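Local coordinates for Myo-inositol phosphohydrolase (Mitsuokella multacida, PDB 4WU3), which probably removes phosphate groups from inositol polyphosphates such as phytate through a tyrosine-phosphatase-like fold, and binds inositol-(1,3,4,5)-tetrakisphosphate in this crystal, at residues Leu352-Arg357 against Gly392-Ser397; Arg357-Ala362 against Asp386-Ser391; Ala362-Val367 against Arg570-Gly575; Gly375-Pro380 against Leu564-Ser569. The protein carries 2 engineered substitutions. All blocks are in the same frame, centred on the assembly; numbering follows the deposited sequence.

Contact 1: residues Leu352-Arg357 against Gly392-Ser397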
loop_
_atom_site.group_PDB
_atom_site.type_symbol
_atom_site.label_atom_id
_atom_site.label_comp_id
_atom_site.label_asym_id
_atom_site.label_seq_id
_atom_site.Cartn_x
_atom_site.Cartn_y
_atom_site.Cartn_z
ATOM N N LEU A 352 25.775 -10.991 43.328
ATOM C CA LEU A 352 26.010 -9.769 42.584
ATOM C C LEU A 352 25.067 -9.709 41.384
ATOM O O LEU A 352 24.720 -10.742 40.810
ATOM C CB LEU A 352 27.464 -9.705 42.117
ATOM C CG LEU A 352 28.526 -9.631 43.219
ATOM C CD1 LEU A 352 29.899 -9.987 42.657
ATOM C CD2 LEU A 352 28.533 -8.250 43.852
ATOM N N PRO A 353 24.635 -8.496 41.006
ATOM C CA PRO A 353 23.747 -8.375 39.867
ATOM C C PRO A 353 24.456 -8.808 38.596
ATOM O O PRO A 353 25.689 -8.896 38.577
ATOM C CB PRO A 353 23.420 -6.883 39.834
ATOM C CG PRO A 353 24.588 -6.225 40.490
ATOM C CD PRO A 353 25.009 -7.185 41.561
ATOM N N ARG A 354 23.687 -9.096 37.551
ATOM C CA ARG A 354 24.247 -9.458 36.256
ATOM C C ARG A 354 25.197 -8.371 35.744
ATOM O O ARG A 354 25.005 -7.187 36.009
ATOM C CB ARG A 354 23.112 -9.682 35.265
ATOM C CG ARG A 354 23.524 -10.295 33.939
ATOM C CD ARG A 354 22.320 -10.853 33.182
ATOM N NE ARG A 354 21.230 -9.881 33.065
ATOM C CZ ARG A 354 20.866 -9.277 31.934
ATOM N NH1 ARG A 354 21.492 -9.548 30.791
ATOM N NH2 ARG A 354 19.864 -8.403 31.944
ATOM N N ASN A 355 26.242 -8.787 35.043
ATOM C CA ASN A 355 27.177 -7.866 34.380
ATOM C C ASN A 355 27.822 -6.849 35.321
ATOM O O ASN A 355 28.084 -5.695 34.927
ATOM C CB ASN A 355 26.475 -7.133 33.228
ATOM C CG ASN A 355 26.014 -8.077 32.138
ATOM O OD1 ASN A 355 26.668 -9.077 31.856
ATOM N ND2 ASN A 355 24.890 -7.759 31.514
ATOM N N PHE A 356 28.087 -7.287 36.554
ATOM C CA PHE A 356 28.682 -6.427 37.570
ATOM C C PHE A 356 30.169 -6.336 37.341
ATOM O O PHE A 356 30.805 -7.351 37.076
ATOM C CB PHE A 356 28.451 -6.988 38.980
ATOM C CG PHE A 356 29.143 -6.196 40.072
ATOM C CD1 PHE A 356 28.573 -5.043 40.574
ATOM C CD2 PHE A 356 30.367 -6.600 40.584
ATOM C CE1 PHE A 356 29.203 -4.309 41.568
ATOM C CE2 PHE A 356 30.990 -5.879 41.588
ATOM C CZ PHE A 356 30.408 -4.726 42.076
ATOM N N ARG A 357 30.726 -5.135 37.452
ATOM C CA ARG A 357 32.176 -4.969 37.368
ATOM C C ARG A 357 32.611 -3.680 38.017
ATOM O O ARG A 357 31.827 -2.730 38.111
ATOM C CB ARG A 357 32.658 -4.996 35.914
ATOM C CG ARG A 357 32.190 -3.828 35.060
ATOM C CD ARG A 357 30.817 -4.053 34.440
ATOM N NE ARG A 357 30.574 -3.125 33.335
ATOM C CZ ARG A 357 29.431 -3.034 32.666
ATOM N NH1 ARG A 357 28.408 -3.794 32.948
ATOM N NH2 ARG A 357 29.292 -2.166 31.704
ATOM N N GLY A 392 29.714 -0.801 37.180
ATOM C CA GLY A 392 28.463 -0.910 36.436
ATOM C C GLY A 392 27.793 -2.269 36.609
ATOM O O GLY A 392 28.419 -3.231 37.033
ATOM N N SER A 393 26.511 -2.349 36.288
ATOM C CA SER A 393 25.831 -3.627 36.263
ATOM C C SER A 393 24.444 -3.495 35.676
ATOM O O SER A 393 23.967 -2.397 35.389
ATOM C CB SER A 393 25.701 -4.191 37.680
ATOM O OG SER A 393 24.765 -3.439 38.447
ATOM N N ALA A 394 23.794 -4.641 35.529
ATOM C CA ALA A 394 22.374 -4.695 35.248
ATOM C C ALA A 394 21.590 -4.156 36.434
ATOM O O ALA A 394 22.160 -3.839 37.475
ATOM C CB ALA A 394 21.954 -6.129 34.959
ATOM N N GLU A 395 20.279 -4.041 36.268
ATOM C CA GLU A 395 19.422 -3.658 37.373
ATOM C C GLU A 395 19.601 -4.644 38.524
ATOM O O GLU A 395 20.005 -5.787 38.312
ATOM C CB GLU A 395 17.964 -3.632 36.929
ATOM C CG GLU A 395 17.019 -3.127 37.999
ATOM C CD GLU A 395 17.228 -1.664 38.304
ATOM O OE1 GLU A 395 16.689 -0.802 37.587
ATOM O OE2 GLU A 395 17.940 -1.363 39.271
ATOM N N PHE A 396 19.302 -4.196 39.740
ATOM C CA PHE A 396 19.471 -5.024 40.940
ATOM C C PHE A 396 18.190 -5.120 41.770
ATOM O O PHE A 396 17.498 -4.123 42.007
ATOM C CB PHE A 396 20.608 -4.484 41.828
ATOM C CG PHE A 396 20.555 -2.996 42.061
ATOM C CD1 PHE A 396 19.686 -2.456 42.992
ATOM C CD2 PHE A 396 21.373 -2.139 41.341
ATOM C CE1 PHE A 396 19.628 -1.089 43.202
ATOM C CE2 PHE A 396 21.331 -0.767 41.544
ATOM C CZ PHE A 396 20.458 -0.243 42.482
ATOM N N SER A 397 17.885 -6.340 42.199
ATOM C CA SER A 397 16.895 -6.575 43.223
ATOM C C SER A 397 17.510 -6.183 44.571
ATOM O O SER A 397 18.697 -5.859 44.641
ATOM C CB SER A 397 16.561 -8.054 43.255
ATOM O OG SER A 397 17.736 -8.796 43.493
HETATM O O HOH W 1 20.805 -8.559 37.772
#
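Pro353 lays its ring against Ser393, with CG 3.5 Å from Ser393 OG, and turns CB toward Phe396 CB; the Ser393 hydroxyl is itself taken up by Ala394 O and by His537. A type II turn begins at this proline. Arg354 follows, its backbone N joined through a water to Glu395 O, while its carbonyl O accepts from Ala394 N at 2.9 Å in a nearly straight bond (169° at the hydrogen). The two CB atoms of Arg354 and Ala394 meet at 3.7 Å, and the arginine side chain, passing Gln541 and Ala542, comes to about 5 Å from the bound inositol tetrakisphosphate. Asn355 O receives Arg357 NH1 at 2.8 Å, in the planes of both the carbonyl and the guanidinium, and also the CA-H of Ser393; its amide ND2 goes to Ala542 O. Phe356 brings its ring edge to Ser393 CB and packs on helix 398-411. At Arg357, N and O bond to Gly392 O and N, each at 3.0 Å. With CG between backbone N and carbonyl carbon (chi1 66°), a bend at chi2 turns the arginine chain back and puts one guanidinium face over Gly392 CA, where a CB would sit tightly against CZ; NH1 also reaches Gly543 O. This is an edge-strand pairing in the central sheet of a tyrosine-phosphatase-like domain, tied to the phosphate-binding loop.

Contact 2: residues Arg357-Ala362 against Asp386-Ser391; sequences RTMNSA and DTLYMS
Thr358 and Ser391 form an antiparallel, non-hydrogen-bonded pair where strand 357-358 edges the five-stranded mixed sheet of the second phosphatase-like unit, their CA atoms 4.1 Å apart. Thr358 CG2 lies 3.9 Å from Ser391 CB on the same face, and Ser391 OG is hydrogen-bonded to His537 and Trp535 of strand 535-539, the next in the sheet. Just past the strand the chain makes a type I turn from Thr358 to Ser361. Thr358 OG1 accepts from Asn360 N, an ST turn, and Ser361 OG takes Thr358 N at 2.9 Å almost in line (173°). Met359 carries most of the packing. Its CG stands beside the backbone N, anti to the carbonyl carbon (chi1 -63°), and further bends in the chain bring SD to 3.5 Å from Met390 CE; CG meanwhile rests 4.0 Å from Leu388 CD2. The Met359 backbone N gives a weak bond to Met390 O at 3.1 Å, and one water accepts from both Met359 N and Met390 N. Cutting Met359 back to an alanine is likely to leave Met390 CE and Leu388 CD2 without their apolar partner and open a gap beside Gln571, which Met359 also touches. Farther out, a second water links Asn360 ND2 to Asp386 O, while ND2 and Thr358 OG1 share Gln411 OE1. With a single, weak direct hydrogen bond between the two segments, their cohesion rests mainly on methionine and leucine packing and on bridging water, while the turn's own bonds keep its shape.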
loop_
_atom_site.group_PDB
_atom_site.type_symbol
_atom_site.label_atom_id
_atom_site.label_comp_id
_atom_site.label_asym_id
_atom_site.label_seq_id
_atom_site.Cartn_x
_atom_site.Cartn_y
_atom_site.Cartn_z
ATOM N N ARG A 357 30.726 -5.135 37.452
ATOM C CA ARG A 357 32.176 -4.969 37.368
ATOM C C ARG A 357 32.611 -3.680 38.017
ATOM O O ARG A 357 31.827 -2.730 38.111
ATOM C CB ARG A 357 32.658 -4.996 35.914
ATOM C CG ARG A 357 32.190 -3.828 35.060
ATOM C CD ARG A 357 30.817 -4.053 34.440
ATOM N NE ARG A 357 30.574 -3.125 33.335
ATOM C CZ ARG A 357 29.431 -3.034 32.666
ATOM N NH1 ARG A 357 28.408 -3.794 32.948
ATOM N NH2 ARG A 357 29.292 -2.166 31.704
ATOM N N THR A 358 33.859 -3.652 38.480
ATOM C CA THR A 358 34.489 -2.410 38.908
ATOM C C THR A 358 35.713 -2.224 38.039
ATOM O O THR A 358 36.100 -3.130 37.307
ATOM C CB THR A 358 34.900 -2.408 40.406
ATOM O OG1 THR A 358 36.072 -3.217 40.612
ATOM C CG2 THR A 358 33.770 -2.914 41.286
ATOM N N MET A 359 36.321 -1.049 38.105
ATOM C CA MET A 359 37.498 -0.782 37.302
ATOM C C MET A 359 38.718 -1.511 37.853
ATOM O O MET A 359 39.803 -1.448 37.262
ATOM C CB MET A 359 37.747 0.717 37.225
ATOM C CG MET A 359 36.614 1.466 36.541
ATOM S SD MET A 359 36.369 0.862 34.860
ATOM C CE MET A 359 35.074 -0.348 35.052
ATOM N N ASN A 360 38.537 -2.214 38.973
ATOM C CA ASN A 360 39.575 -3.105 39.502
ATOM C C ASN A 360 39.358 -4.567 39.101
ATOM O O ASN A 360 40.160 -5.431 39.455
ATOM C CB ASN A 360 39.642 -3.018 41.033
ATOM C CG ASN A 360 39.962 -1.622 41.531
ATOM O OD1 ASN A 360 40.966 -1.025 41.144
ATOM N ND2 ASN A 360 39.121 -1.104 42.409
ATOM N N SER A 361 38.277 -4.842 38.373
ATOM C CA SER A 361 37.907 -6.216 38.025
ATOM C C SER A 361 38.859 -6.832 37.005
ATOM O O SER A 361 39.615 -6.126 36.347
ATOM C CB SER A 361 36.480 -6.267 37.465
ATOM O OG SER A 361 35.521 -6.021 38.481
ATOM N N ALA A 362 38.811 -8.154 36.875
ATOM C CA ALA A 362 39.588 -8.852 35.847
ATOM C C ALA A 362 38.920 -8.724 34.482
ATOM O O ALA A 362 37.692 -8.719 34.374
ATOM C CB ALA A 362 39.745 -10.322 36.207
ATOM N N ASP A 386 42.784 2.401 38.355
ATOM C CA ASP A 386 42.933 2.262 39.805
ATOM C C ASP A 386 42.343 3.448 40.593
ATOM O O ASP A 386 42.080 3.334 41.792
ATOM C CB ASP A 386 44.413 2.053 40.169
ATOM C CG ASP A 386 45.308 3.155 39.643
ATOM O OD1 ASP A 386 45.509 3.222 38.408
ATOM O OD2 ASP A 386 45.816 3.949 40.463
ATOM N N THR A 387 42.146 4.587 39.935
ATOM C CA THR A 387 41.580 5.760 40.613
ATOM C C THR A 387 40.302 6.294 39.939
ATOM O O THR A 387 39.815 7.375 40.279
ATOM C CB THR A 387 42.617 6.903 40.727
ATOM O OG1 THR A 387 43.020 7.327 39.422
ATOM C CG2 THR A 387 43.848 6.446 41.498
ATOM N N LEU A 388 39.754 5.536 38.994
ATOM C CA LEU A 388 38.544 5.959 38.280
ATOM C C LEU A 388 37.285 5.849 39.165
ATOM O O LEU A 388 36.322 6.584 38.986
ATOM C CB LEU A 388 38.396 5.152 36.987
ATOM C CG LEU A 388 37.341 5.577 35.952
ATOM C CD1 LEU A 388 37.316 7.081 35.761
ATOM C CD2 LEU A 388 37.614 4.886 34.620
ATOM N N TYR A 389 37.324 4.948 40.139
ATOM C CA TYR A 389 36.234 4.756 41.079
ATOM C C TYR A 389 34.885 4.619 40.374
ATOM O O TYR A 389 33.972 5.414 40.563
ATOM C CB TYR A 389 36.200 5.897 42.102
ATOM C CG TYR A 389 37.487 6.089 42.867
ATOM C CD1 TYR A 389 38.230 4.998 43.319
ATOM C CD2 TYR A 389 37.950 7.359 43.164
ATOM C CE1 TYR A 389 39.409 5.176 44.025
ATOM C CE2 TYR A 389 39.125 7.552 43.870
ATOM C CZ TYR A 389 39.852 6.455 44.298
ATOM O OH TYR A 389 41.025 6.640 44.993
ATOM N N MET A 390 34.757 3.587 39.561
ATOM C CA MET A 390 33.540 3.403 38.791
ATOM C C MET A 390 33.188 1.935 38.703
ATOM O O MET A 390 34.067 1.080 38.618
ATOM C CB MET A 390 33.743 3.967 37.386
ATOM C CG MET A 390 32.588 3.738 36.446
ATOM S SD MET A 390 32.878 4.532 34.859
ATOM C CE MET A 390 34.181 3.489 34.214
ATOM N N SER A 391 31.892 1.648 38.725
ATOM C CA SER A 391 31.405 0.300 38.522
ATOM C C SER A 391 30.140 0.355 37.682
ATOM O O SER A 391 29.578 1.437 37.465
ATOM C CB SER A 391 31.142 -0.372 39.867
ATOM O OG SER A 391 30.290 0.421 40.676
HETATM O O HOH W 2 36.844 1.204 40.256
HETATM O O HOH W 3 40.206 1.814 43.187
#

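Contact 3: residues Ala362-Val367 against Arg570-Gly575; sequences AFRTDV and RQYLLG
The backbones come closest at Phe363 and Leu574, whose CA atoms are 4.8 Å apart, and Arg364 N donates to Leu573 O at 2.7 Å while the CA-H of Phe363 faces the same oxygen. Phe363 spreads its ring across the last turn of helix 564-573. Leu573 CB sits over one face in a CH-pi contact, 3.8 Å from the ring centroid, and Leu574 meets the edge with CD2 at 3.8 Å from Phe363 CD1. The helix ends in a Schellman motif: Gly575, at positive phi (124°), returns its N-H to Tyr572 O. That carbonyl also receives Arg364 side-on, NE at 3.2 Å from above the carbonyl plane and NH2 at 3.1 Å, both with the oxygen in the guanidinium plane, so three donors converge on one oxygen. A positive group here probably suits the partial negative charge at the C-terminal end of the helix. With Arg364 CG between backbone N and carbonyl carbon (chi1 70°) and a bend at chi3, the guanidinium lies flat on Tyr572, its plane 10° from the ring and CZ 4.2 Å from the Tyr572 centroid in a cation-pi stack. Arg364 NH1 forms a salt bridge to Asp366 OD2 at 3.0 Å; grip, stack and salt bridge together hold the group's rotation. Val367, farther along, puts CG2 against Leu573 CD2 and CG1 at the tyrosine ring edge.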
loop_
_atom_site.group_PDB
_atom_site.type_symbol
_atom_site.label_atom_id
_atom_site.label_comp_id
_atom_site.label_asym_id
_atom_site.label_seq_id
_atom_site.Cartn_x
_atom_site.Cartn_y
_atom_site.Cartn_z
ATOM N N ALA A 362 38.811 -8.154 36.875
ATOM C CA ALA A 362 39.588 -8.852 35.847
ATOM C C ALA A 362 38.920 -8.724 34.482
ATOM O O ALA A 362 37.692 -8.719 34.374
ATOM C CB ALA A 362 39.745 -10.322 36.207
ATOM N N PHE A 363 39.733 -8.612 33.439
ATOM C CA PHE A 363 39.216 -8.686 32.076
ATOM C C PHE A 363 38.516 -10.025 31.860
ATOM O O PHE A 363 38.882 -11.041 32.464
ATOM C CB PHE A 363 40.346 -8.527 31.057
ATOM C CG PHE A 363 40.878 -7.124 30.945
ATOM C CD1 PHE A 363 40.163 -6.048 31.445
ATOM C CD2 PHE A 363 42.075 -6.880 30.300
ATOM C CE1 PHE A 363 40.650 -4.760 31.321
ATOM C CE2 PHE A 363 42.563 -5.594 30.176
ATOM C CZ PHE A 363 41.850 -4.534 30.686
ATOM N N ARG A 364 37.517 -10.028 30.985
ATOM C CA ARG A 364 36.785 -11.246 30.657
ATOM C C ARG A 364 37.623 -12.197 29.805
ATOM O O ARG A 364 38.557 -11.783 29.127
ATOM C CB ARG A 364 35.504 -10.903 29.899
ATOM C CG ARG A 364 35.739 -10.384 28.494
ATOM C CD ARG A 364 34.464 -10.495 27.685
ATOM N NE ARG A 364 33.675 -9.281 27.768
ATOM C CZ ARG A 364 32.360 -9.222 27.598
ATOM N NH1 ARG A 364 31.653 -10.297 27.369
ATOM N NH2 ARG A 364 31.741 -8.077 27.672
ATOM N N THR A 365 37.265 -13.477 29.824
ATOM C CA THR A 365 37.965 -14.476 29.022
ATOM C C THR A 365 37.119 -14.976 27.856
ATOM O O THR A 365 37.552 -15.853 27.108
ATOM C CB THR A 365 38.345 -15.693 29.873
ATOM O OG1 THR A 365 37.156 -16.274 30.413
ATOM C CG2 THR A 365 39.266 -15.278 31.002
ATOM N N ASP A 366 35.924 -14.412 27.697
ATOM C CA ASP A 366 35.004 -14.835 26.647
ATOM C C ASP A 366 34.896 -13.804 25.521
ATOM O O ASP A 366 33.810 -13.577 24.982
ATOM C CB ASP A 366 33.622 -15.108 27.243
ATOM C CG ASP A 366 33.039 -13.891 27.962
ATOM O OD1 ASP A 366 33.516 -13.533 29.057
ATOM O OD2 ASP A 366 32.084 -13.296 27.432
ATOM N N VAL A 367 36.028 -13.212 25.150
ATOM C CA VAL A 367 36.075 -12.202 24.095
ATOM C C VAL A 367 35.501 -12.719 22.777
ATOM O O VAL A 367 35.859 -13.800 22.311
ATOM C CB VAL A 367 37.519 -11.715 23.845
ATOM C CG1 VAL A 367 37.571 -10.762 22.655
ATOM C CG2 VAL A 367 38.082 -11.041 25.088
ATOM N N ARG A 570 38.794 -1.651 26.938
ATOM C CA ARG A 570 38.819 -2.055 28.327
ATOM C C ARG A 570 37.423 -2.062 28.952
ATOM O O ARG A 570 37.107 -2.962 29.737
ATOM C CB ARG A 570 39.800 -1.216 29.139
ATOM C CG ARG A 570 39.437 0.243 29.324
ATOM C CD ARG A 570 40.708 1.015 29.613
ATOM N NE ARG A 570 40.463 2.261 30.317
ATOM C CZ ARG A 570 41.429 3.045 30.768
ATOM N NH1 ARG A 570 41.145 4.155 31.397
ATOM N NH2 ARG A 570 42.688 2.723 30.596
ATOM N N GLN A 571 36.569 -1.101 28.592
ATOM C CA GLN A 571 35.180 -1.123 29.085
ATOM C C GLN A 571 34.451 -2.397 28.607
ATOM O O GLN A 571 33.614 -2.954 29.327
ATOM C CB GLN A 571 34.414 0.142 28.681
ATOM C CG GLN A 571 34.889 1.422 29.361
ATOM C CD GLN A 571 34.968 1.301 30.872
ATOM O OE1 GLN A 571 34.165 0.613 31.507
ATOM N NE2 GLN A 571 35.944 1.971 31.455
ATOM N N TYR A 572 34.778 -2.855 27.402
ATOM C CA TYR A 572 34.256 -4.121 26.905
ATOM C C TYR A 572 34.858 -5.266 27.702
ATOM O O TYR A 572 34.134 -6.134 28.211
ATOM C CB TYR A 572 34.552 -4.315 25.406
ATOM C CG TYR A 572 34.253 -5.717 24.911
ATOM C CD1 TYR A 572 32.959 -6.113 24.654
ATOM C CD2 TYR A 572 35.266 -6.645 24.725
ATOM C CE1 TYR A 572 32.671 -7.391 24.220
ATOM C CE2 TYR A 572 34.991 -7.928 24.279
ATOM C CZ TYR A 572 33.684 -8.296 24.030
ATOM O OH TYR A 572 33.377 -9.571 23.582
ATOM N N LEU A 573 36.182 -5.256 27.829
ATOM C CA LEU A 573 36.877 -6.347 28.491
ATOM C C LEU A 573 36.432 -6.484 29.932
ATOM O O LEU A 573 36.384 -7.583 30.463
ATOM C CB LEU A 573 38.386 -6.158 28.412
ATOM C CG LEU A 573 38.924 -6.371 26.996
ATOM C CD1 LEU A 573 40.388 -6.005 26.911
ATOM C CD2 LEU A 573 38.714 -7.811 26.558
ATOM N N LEU A 574 36.084 -5.370 30.562
ATOM C CA LEU A 574 35.700 -5.414 31.967
ATOM C C LEU A 574 34.283 -5.926 32.159
ATOM O O LEU A 574 33.865 -6.154 33.288
ATOM C CB LEU A 574 35.855 -4.041 32.613
ATOM C CG LEU A 574 37.319 -3.649 32.794
ATOM C CD1 LEU A 574 37.494 -2.149 32.957
ATOM C CD2 LEU A 574 37.900 -4.398 33.978
ATOM N N GLY A 575 33.546 -6.105 31.060
ATOM C CA GLY A 575 32.209 -6.693 31.117
ATOM C C GLY A 575 31.075 -5.874 30.515
ATOM O O GLY A 575 29.913 -6.293 30.576
#

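Contact 4: residues Gly375-Pro380 against Leu564-Ser569; sequences GFTPTP and LGDILS
Gly375 and Gly565 meet in a close packing of a loop on the first turn of helix 564-573, in the C-terminal half of the chain, where the long connection after strand 357-358 runs over the helix surface. Gly375 O lies 3.4 Å from Gly565 CA, and a CB on Gly565 would clash with that oxygen; Gly375 in turn has a positive phi (92°), unfavourable for other residues. One turn along, Ser569 OG accepts Thr377 N at 2.9 Å, a fairly straight bond (164°), and leans toward Phe376, 3.6 Å from CD1. The Ser569 side chain already faces the loop, and with OG beside its own backbone N (chi1 -62°) the hydroxyl comes within reach of Thr377 N. The Thr377 methyl CG2 makes a second contact, 3.4 Å from Asp566 OD1, while OG1 accepts from Thr379 N in an ST turn, after which Pro380 lies on the helix. A valine in place of Thr377 would probably leave Thr379 N without that acceptor and so set the turn free to shift. Pro380 covers the helix with its ring, CB 3.5 Å from Asp566 O and CG 4.0 Å from Ser569 CB, the carboxylate of Asp566 lying alongside the proline. Elsewhere on this helix, Ile567 and Leu568 pack on helix 545-558, and Leu568 also touches Ile603 of helix 593-613.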
loop_
_atom_site.group_PDB
_atom_site.type_symbol
_atom_site.label_atom_id
_atom_site.label_comp_id
_atom_site.label_asym_id
_atom_site.label_seq_id
_atom_site.Cartn_x
_atom_site.Cartn_y
_atom_site.Cartn_z
ATOM N N GLY A 375 38.817 -0.071 16.485
ATOM C CA GLY A 375 39.767 0.281 17.540
ATOM C C GLY A 375 39.970 -0.810 18.581
ATOM O O GLY A 375 40.741 -0.643 19.523
ATOM N N PHE A 376 39.274 -1.928 18.433
ATOM C CA PHE A 376 39.330 -2.952 19.469
ATOM C C PHE A 376 40.701 -3.597 19.591
ATOM O O PHE A 376 41.264 -4.092 18.612
ATOM C CB PHE A 376 38.304 -4.061 19.247
ATOM C CG PHE A 376 38.500 -5.233 20.170
ATOM C CD1 PHE A 376 38.167 -5.134 21.507
ATOM C CD2 PHE A 376 39.072 -6.411 19.709
ATOM C CE1 PHE A 376 38.371 -6.192 22.367
ATOM C CE2 PHE A 376 39.277 -7.478 20.564
ATOM C CZ PHE A 376 38.925 -7.368 21.898
ATOM N N THR A 377 41.221 -3.606 20.811
ATOM C CA THR A 377 42.416 -4.370 21.114
ATOM C C THR A 377 42.196 -5.245 22.334
ATOM O O THR A 377 41.520 -4.851 23.277
ATOM C CB THR A 377 43.642 -3.477 21.364
ATOM O OG1 THR A 377 44.719 -4.305 21.804
ATOM C CG2 THR A 377 43.361 -2.425 22.424
ATOM N N PRO A 378 42.766 -6.452 22.314
ATOM C CA PRO A 378 42.663 -7.335 23.473
ATOM C C PRO A 378 43.572 -6.900 24.628
ATOM O O PRO A 378 43.432 -7.403 25.744
ATOM C CB PRO A 378 43.074 -8.704 22.918
ATOM C CG PRO A 378 43.873 -8.415 21.689
ATOM C CD PRO A 378 43.457 -7.073 21.171
ATOM N N THR A 379 44.461 -5.944 24.371
ATOM C CA THR A 379 45.460 -5.544 25.362
ATOM C C THR A 379 45.538 -4.026 25.531
ATOM O O THR A 379 46.585 -3.424 25.301
ATOM C CB THR A 379 46.864 -6.071 24.979
ATOM O OG1 THR A 379 47.273 -5.512 23.720
ATOM C CG2 THR A 379 46.856 -7.585 24.869
ATOM N N PRO A 380 44.426 -3.399 25.938
ATOM C CA PRO A 380 44.423 -1.957 26.135
ATOM C C PRO A 380 45.128 -1.597 27.427
ATOM O O PRO A 380 45.277 -2.444 28.304
ATOM C CB PRO A 380 42.940 -1.626 26.244
ATOM C CG PRO A 380 42.358 -2.841 26.871
ATOM C CD PRO A 380 43.155 -4.011 26.349
ATOM N N LEU A 564 40.816 6.249 22.078
ATOM C CA LEU A 564 39.410 5.870 22.014
ATOM C C LEU A 564 39.285 4.349 22.050
ATOM O O LEU A 564 38.530 3.790 22.835
ATOM C CB LEU A 564 38.752 6.415 20.760
ATOM C CG LEU A 564 37.276 6.015 20.604
ATOM C CD1 LEU A 564 36.485 6.526 21.794
ATOM C CD2 LEU A 564 36.692 6.567 19.316
ATOM N N GLY A 565 40.055 3.689 21.201
ATOM C CA GLY A 565 40.034 2.241 21.119
ATOM C C GLY A 565 40.410 1.521 22.402
ATOM O O GLY A 565 39.877 0.443 22.687
ATOM N N ASP A 566 41.326 2.094 23.183
ATOM C CA ASP A 566 41.697 1.495 24.470
ATOM C C ASP A 566 40.565 1.627 25.504
ATOM O O ASP A 566 40.261 0.684 26.246
ATOM C CB ASP A 566 42.984 2.116 25.014
ATOM C CG ASP A 566 44.232 1.551 24.357
ATOM O OD1 ASP A 566 44.113 0.768 23.397
ATOM O OD2 ASP A 566 45.346 1.891 24.803
ATOM N N ILE A 567 39.938 2.796 25.539
ATOM C CA ILE A 567 38.785 3.021 26.409
ATOM C C ILE A 567 37.682 2.002 26.085
ATOM O O ILE A 567 37.221 1.258 26.955
ATOM C CB ILE A 567 38.212 4.434 26.217
ATOM C CG1 ILE A 567 39.222 5.503 26.649
ATOM C CG2 ILE A 567 36.906 4.588 26.973
ATOM C CD1 ILE A 567 39.393 5.639 28.148
ATOM N N LEU A 568 37.257 1.967 24.829
ATOM C CA LEU A 568 36.163 1.080 24.439
ATOM C C LEU A 568 36.535 -0.375 24.678
ATOM O O LEU A 568 35.722 -1.187 25.130
ATOM C CB LEU A 568 35.777 1.312 22.976
ATOM C CG LEU A 568 35.258 2.723 22.694
ATOM C CD1 LEU A 568 34.673 2.812 21.296
ATOM C CD2 LEU A 568 34.224 3.167 23.722
ATOM N N SER A 569 37.783 -0.703 24.392
ATOM C CA SER A 569 38.258 -2.061 24.575
ATOM C C SER A 569 38.264 -2.481 26.053
ATOM O O SER A 569 37.763 -3.546 26.404
ATOM C CB SER A 569 39.641 -2.211 23.948
ATOM O OG SER A 569 39.580 -1.961 22.547
#

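How the contacts relate
The four contacts follow one another beside the sheet of strands 357-358 and 390-393, formed by the chain from 352 to 397 and by residues 564-575, helix 564-573 and its end. Contacts 1 and 2, centres 14 Å apart, share Arg357 and strand 390-393, contact 2 falling within the chain interval spanned by contact 1. Contact 3 shares Ala362 with contact 2, centres 12 Å apart; contact 4, centred about 11 Å from contact 3, uses the same helix and falls within its interval. The segments of contacts 1 and 2 alternate with those of 3 and 4. Thus the loop after strand 357-358 joins the sheet edge near the inositol phosphate pocket to a helix 180 to 200 residues later.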